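Local coordinates for ATP:cob(I)alamin adenosyltransferase (Salmonella enterica subsp. enterica serovar Livingstone, PDB 5CX7), which binds heme through the C-terminal domain of PduO and, as the full-length enzyme, probably converts cob(I)alamin to adenosylcobalamin, the cofactor of propanediol dehydratase, at residues E[15-20]-E[45-50]. Numbering follows the deposited sequence.
Sequences HDLHQL and TETVTW. With HEM (protoporphyrin IX containing Fe), chain B.
Leu17 holds CG beside its backbone N (chi1 -66°), which brings its side chain against that of Thr47 at about a right angle. Leu17 CD1 lies 3.8 Å from Thr47 CG2, and CD2 also reaches this methyl. Nearer the backbone, Leu17 CB packs at 4.2 Å from Val48 CG2. Thr47 and Val48 can both face the helix because they form a classic beta bulge opposite Ile39. The contact is small and apolar, and Leu17 and Val48 are buried.

His18, next to Leu17, and Trp50, two residues beyond Val48, reach the heme. His18 turns away from the strand, with CG anti to the backbone N (chi1 -165°), and its NE2 binds the heme iron at 2.0 Å. His18 of a second subunit binds the same iron, giving bis-histidine ligation at the interface. The heme methyl CMC sits over the centre of one face of the Trp50 ring, 3.8 Å above its plane. Trp50 CE3 also comes within 3.4 Å of the vinyl carbon CBB.

The contact joins the start of helix 14-31 to strand 46-51, an outermost strand of the antiparallel sheet within this chain. Helix and sheet belong to an HbpS-like domain of the GAF clan. Ile39 of strand 36-41 touches both Leu17 and Val48. Residues 48-50 pair antiparallel with a strand of the second subunit, so the sheet continues across the interface.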
ATOM      1  N   HIS E  15       9.627   6.677 -34.183  1.00 18.93           N
ATOM      2  CA  HIS E  15       9.349   5.619 -35.120  1.00 19.52           C
ATOM      3  C   HIS E  15       9.439   4.197 -34.500  1.00 18.13           C
ATOM      4  O   HIS E  15       8.650   3.297 -34.804  1.00 21.39           O
ATOM      5  CB  HIS E  15      10.308   5.737 -36.349  1.00 18.31           C
ATOM      6  CG  HIS E  15      10.111   4.653 -37.369  1.00 20.35           C
ATOM      7  ND1 HIS E  15       9.117   4.670 -38.335  1.00 22.41           N
ATOM      8  CD2 HIS E  15      10.809   3.515 -37.573  1.00 23.20           C
ATOM      9  CE1 HIS E  15       9.202   3.579 -39.077  1.00 19.73           C
ATOM     10  NE2 HIS E  15      10.236   2.881 -38.654  1.00 22.13           N
ATOM     11  N   ASP E  16      10.476   3.929 -33.734  1.00 16.68           N
ATOM     12  CA  ASP E  16      10.583   2.615 -33.040  1.00 17.23           C
ATOM     13  C   ASP E  16       9.331   2.310 -32.214  1.00 15.58           C
ATOM     14  O   ASP E  16       8.818   1.217 -32.246  1.00 15.41           O
ATOM     15  CB  ASP E  16      11.771   2.573 -32.088  1.00 17.65           C
ATOM     16  CG  ASP E  16      13.125   2.591 -32.796  1.00 19.12           C
ATOM     17  OD1 ASP E  16      13.273   1.931 -33.834  1.00 20.84           O
ATOM     18  OD2 ASP E  16      14.142   3.049 -32.186  1.00 19.14           O
ATOM     19  N   LEU E  17       8.943   3.282 -31.410  1.00 15.44           N
ATOM     20  CA  LEU E  17       7.796   3.111 -30.493  1.00 15.62           C
ATOM     21  C   LEU E  17       6.523   2.888 -31.282  1.00 17.55           C
ATOM     22  O   LEU E  17       5.701   2.049 -30.933  1.00 17.74           O
ATOM     23  CB  LEU E  17       7.642   4.375 -29.618  1.00 14.84           C
ATOM     24  CG  LEU E  17       8.801   4.625 -28.631  1.00 15.21           C
ATOM     25  CD1 LEU E  17       8.687   6.017 -28.005  1.00 15.80           C
ATOM     26  CD2 LEU E  17       8.947   3.558 -27.569  1.00 14.87           C
ATOM     27  N   HIS E  18       6.322   3.721 -32.305  1.00 16.81           N
ATOM     28  CA  HIS E  18       5.166   3.665 -33.121  1.00 20.37           C
ATOM     29  C   HIS E  18       5.032   2.313 -33.814  1.00 18.79           C
ATOM     30  O   HIS E  18       3.947   1.761 -33.829  1.00 19.76           O
ATOM     31  CB  HIS E  18       5.158   4.833 -34.131  1.00 23.41           C
ATOM     32  CG  HIS E  18       3.823   5.035 -34.772  1.00 25.01           C
ATOM     33  ND1 HIS E  18       3.505   4.494 -36.001  1.00 27.24           N
ATOM     34  CD2 HIS E  18       2.701   5.666 -34.337  1.00 25.17           C
ATOM     35  CE1 HIS E  18       2.251   4.784 -36.312  1.00 28.02           C
ATOM     36  NE2 HIS E  18       1.776   5.481 -35.322  1.00 25.33           N
ATOM     37  N   GLN E  19       6.109   1.843 -34.408  1.00 18.80           N
ATOM     38  CA  GLN E  19       6.140   0.579 -35.130  1.00 18.75           C
ATOM     39  C   GLN E  19       5.975  -0.606 -34.233  1.00 16.03           C
ATOM     40  O   GLN E  19       5.258  -1.512 -34.590  1.00 13.60           O
ATOM     41  CB  GLN E  19       7.398   0.409 -36.017  1.00 20.83           C
ATOM     42  CG  GLN E  19       7.410   1.428 -37.131  1.00 23.37           C
ATOM     43  CD  GLN E  19       6.123   1.383 -37.956  1.00 27.76           C
ATOM     44  OE1 GLN E  19       5.897   0.402 -38.656  1.00 32.11           O
ATOM     45  NE2 GLN E  19       5.319   2.439 -37.930  1.00 27.51           N
ATOM     46  N   LEU E  20       6.596  -0.577 -33.056  1.00 14.83           N
ATOM     47  CA  LEU E  20       6.398  -1.639 -32.095  1.00 15.34           C
ATOM     48  C   LEU E  20       4.945  -1.758 -31.738  1.00 13.88           C
ATOM     49  O   LEU E  20       4.407  -2.877 -31.739  1.00 16.03           O
ATOM     50  CB  LEU E  20       7.187  -1.398 -30.800  1.00 15.86           C
ATOM     51  CG  LEU E  20       8.675  -1.703 -30.803  1.00 17.93           C
ATOM     52  CD1 LEU E  20       9.362  -1.121 -29.575  1.00 19.52           C
ATOM     53  CD2 LEU E  20       8.940  -3.190 -30.912  1.00 19.62           C
ATOM     54  N   THR E  45      10.682   3.504 -17.114  1.00 17.97           N
ATOM     55  CA  THR E  45       9.590   4.425 -17.164  1.00 16.08           C
ATOM     56  C   THR E  45       8.626   4.033 -18.250  1.00 16.48           C
ATOM     57  O   THR E  45       9.012   3.901 -19.455  1.00 14.35           O
ATOM     58  CB  THR E  45      10.080   5.867 -17.393  1.00 16.40           C
ATOM     59  OG1 THR E  45      11.009   6.178 -16.349  1.00 18.18           O
ATOM     60  CG2 THR E  45       8.940   6.909 -17.372  1.00 17.00           C
ATOM     61  N   GLU E  46       7.349   3.994 -17.909  1.00 16.95           N
ATOM     62  CA  GLU E  46       6.283   3.835 -18.913  1.00 19.34           C
ATOM     63  C   GLU E  46       6.358   4.834 -20.022  1.00 18.95           C
ATOM     64  O   GLU E  46       6.253   6.037 -19.767  1.00 15.73           O
ATOM     65  CB  GLU E  46       4.843   3.995 -18.309  1.00 24.31           C
ATOM     66  CG  GLU E  46       4.534   2.712 -17.645  1.00 30.38           C
ATOM     67  CD  GLU E  46       3.015   2.545 -17.220  1.00 35.53           C
ATOM     68  OE1 GLU E  46       2.583   2.140 -16.060  1.00 35.04           O
ATOM     69  OE2 GLU E  46       2.238   2.861 -18.154  1.00 38.82           O
ATOM     70  N   THR E  47       6.386   4.341 -21.261  1.00 17.07           N
ATOM     71  CA  THR E  47       6.554   5.210 -22.402  1.00 15.21           C
ATOM     72  C   THR E  47       5.349   5.144 -23.331  1.00 14.75           C
ATOM     73  O   THR E  47       4.902   6.171 -23.817  1.00 13.45           O
ATOM     74  CB  THR E  47       7.899   4.917 -23.112  1.00 16.52           C
ATOM     75  OG1 THR E  47       8.937   5.086 -22.157  1.00 16.16           O
ATOM     76  CG2 THR E  47       8.146   5.933 -24.269  1.00 17.23           C
ATOM     77  N   VAL E  48       4.839   3.941 -23.572  1.00 13.10           N
ATOM     78  CA  VAL E  48       3.654   3.751 -24.333  1.00 13.33           C
ATOM     79  C   VAL E  48       2.791   2.711 -23.681  1.00 13.32           C
ATOM     80  O   VAL E  48       3.302   1.680 -23.269  1.00 14.72           O
ATOM     81  CB  VAL E  48       3.922   3.247 -25.795  1.00 14.47           C
ATOM     82  CG1 VAL E  48       2.617   3.186 -26.628  1.00 15.66           C
ATOM     83  CG2 VAL E  48       4.897   4.136 -26.513  1.00 15.22           C
ATOM     84  N   THR E  49       1.492   2.971 -23.647  1.00 13.25           N
ATOM     85  CA  THR E  49       0.551   1.949 -23.335  1.00 15.36           C
ATOM     86  C   THR E  49      -0.557   2.043 -24.362  1.00 15.17           C
ATOM     87  O   THR E  49      -1.041   3.116 -24.646  1.00 16.60           O
ATOM     88  CB  THR E  49      -0.066   2.117 -21.893  1.00 17.81           C
ATOM     89  OG1 THR E  49       0.987   2.034 -20.954  1.00 24.28           O
ATOM     90  CG2 THR E  49      -1.026   0.963 -21.566  1.00 20.34           C
ATOM     91  N   TRP E  50      -1.058   0.902 -24.786  1.00 14.16           N
ATOM     92  CA  TRP E  50      -2.232   0.822 -25.657  1.00 13.96           C
ATOM     93  C   TRP E  50      -3.067  -0.369 -25.341  1.00 10.54           C
ATOM     94  O   TRP E  50      -2.608  -1.490 -25.290  1.00 10.66           O
ATOM     95  CB  TRP E  50      -1.768   0.705 -27.143  1.00 14.97           C
ATOM     96  CG  TRP E  50      -2.916   0.795 -28.073  1.00 18.42           C
ATOM     97  CD1 TRP E  50      -3.785  -0.204 -28.402  1.00 19.03           C
ATOM     98  CD2 TRP E  50      -3.412   1.969 -28.697  1.00 20.22           C
ATOM     99  NE1 TRP E  50      -4.750   0.266 -29.264  1.00 21.10           N
ATOM    100  CE2 TRP E  50      -4.547   1.599 -29.455  1.00 21.56           C
ATOM    101  CE3 TRP E  50      -2.982   3.298 -28.736  1.00 22.20           C
ATOM    102  CZ2 TRP E  50      -5.251   2.505 -30.229  1.00 24.73           C
ATOM    103  CZ3 TRP E  50      -3.689   4.205 -29.548  1.00 23.28           C
ATOM    104  CH2 TRP E  50      -4.807   3.819 -30.235  1.00 23.94           C
TER
HETATM  105  CHA HEM B 201       0.479   7.446 -38.368  1.00 28.29           C
HETATM  106  CHB HEM B 201       1.125   8.958 -33.785  1.00 29.16           C
HETATM  107  CHC HEM B 201      -0.544   4.631 -32.423  1.00 32.94           C
HETATM  108  CHD HEM B 201      -1.558   3.381 -36.955  1.00 29.78           C
HETATM  109  C1A HEM B 201       0.817   8.154 -37.259  1.00 31.79           C
HETATM  110  C2A HEM B 201       1.493   9.382 -37.296  1.00 36.34           C
HETATM  111  C3A HEM B 201       1.678   9.800 -36.006  1.00 34.20           C
HETATM  112  C4A HEM B 201       1.104   8.866 -35.148  1.00 32.70           C
HETATM  113  CMA HEM B 201       2.390  11.063 -35.552  1.00 38.17           C
HETATM  114  CAA HEM B 201       1.992  10.120 -38.532  1.00 39.91           C
HETATM  115  CBA HEM B 201       3.495   9.759 -38.656  1.00 46.05           C
HETATM  116  CGA HEM B 201       3.992   9.648 -40.076  1.00 53.78           C
HETATM  117  O1A HEM B 201       4.663  10.599 -40.558  1.00 54.80           O
HETATM  118  O2A HEM B 201       3.747   8.606 -40.742  1.00 58.80           O
HETATM  119  C1B HEM B 201       0.703   7.908 -32.996  1.00 30.99           C
HETATM  120  C2B HEM B 201       0.785   7.908 -31.603  1.00 31.82           C
HETATM  121  C3B HEM B 201       0.316   6.692 -31.204  1.00 32.93           C
HETATM  122  C4B HEM B 201      -0.038   5.923 -32.421  1.00 30.07           C
HETATM  123  CMB HEM B 201       1.310   9.092 -30.780  1.00 37.63           C
HETATM  124  CAB HEM B 201       0.212   6.323 -29.778  1.00 37.44           C
HETATM  125  CBB HEM B 201      -0.250   5.212 -29.256  1.00 38.75           C
HETATM  126  C1C HEM B 201      -0.951   3.893 -33.520  1.00 34.72           C
HETATM  127  C2C HEM B 201      -1.492   2.573 -33.454  1.00 37.72           C
HETATM  128  C3C HEM B 201      -1.791   2.226 -34.783  1.00 36.17           C
HETATM  129  C4C HEM B 201      -1.409   3.349 -35.597  1.00 32.67           C
HETATM  130  CMC HEM B 201      -1.704   1.719 -32.192  1.00 32.09           C
HETATM  131  CAC HEM B 201      -2.382   0.987 -35.390  1.00 36.55           C
HETATM  132  CBC HEM B 201      -2.786  -0.084 -34.754  1.00 42.94           C
HETATM  133  C1D HEM B 201      -1.057   4.443 -37.674  1.00 31.30           C
HETATM  134  C2D HEM B 201      -1.176   4.365 -39.133  1.00 32.75           C
HETATM  135  C3D HEM B 201      -0.585   5.496 -39.574  1.00 37.37           C
HETATM  136  C4D HEM B 201      -0.157   6.241 -38.357  1.00 27.75           C
HETATM  137  CMD HEM B 201      -1.831   3.245 -39.925  1.00 35.99           C
HETATM  138  CAD HEM B 201      -0.462   5.925 -41.041  1.00 47.46           C
HETATM  139  CBD HEM B 201       0.457   5.046 -41.894  1.00 51.93           C
HETATM  140  CGD HEM B 201       1.740   5.739 -42.299  1.00 62.70           C
HETATM  141  O1D HEM B 201       2.112   5.744 -43.519  1.00 69.04           O
HETATM  142  O2D HEM B 201       2.448   6.272 -41.407  1.00 68.31           O
HETATM  143  NA  HEM B 201       0.607   7.834 -35.915  1.00 29.29           N
HETATM  144  NB  HEM B 201       0.219   6.743 -33.422  1.00 31.88           N
HETATM  145  NC  HEM B 201      -0.856   4.315 -34.821  1.00 29.90           N
HETATM  146  ND  HEM B 201      -0.432   5.576 -37.244  1.00 31.14           N
HETATM  147 FE   HEM B 201      -0.085   6.153 -35.409  1.00 26.09          FE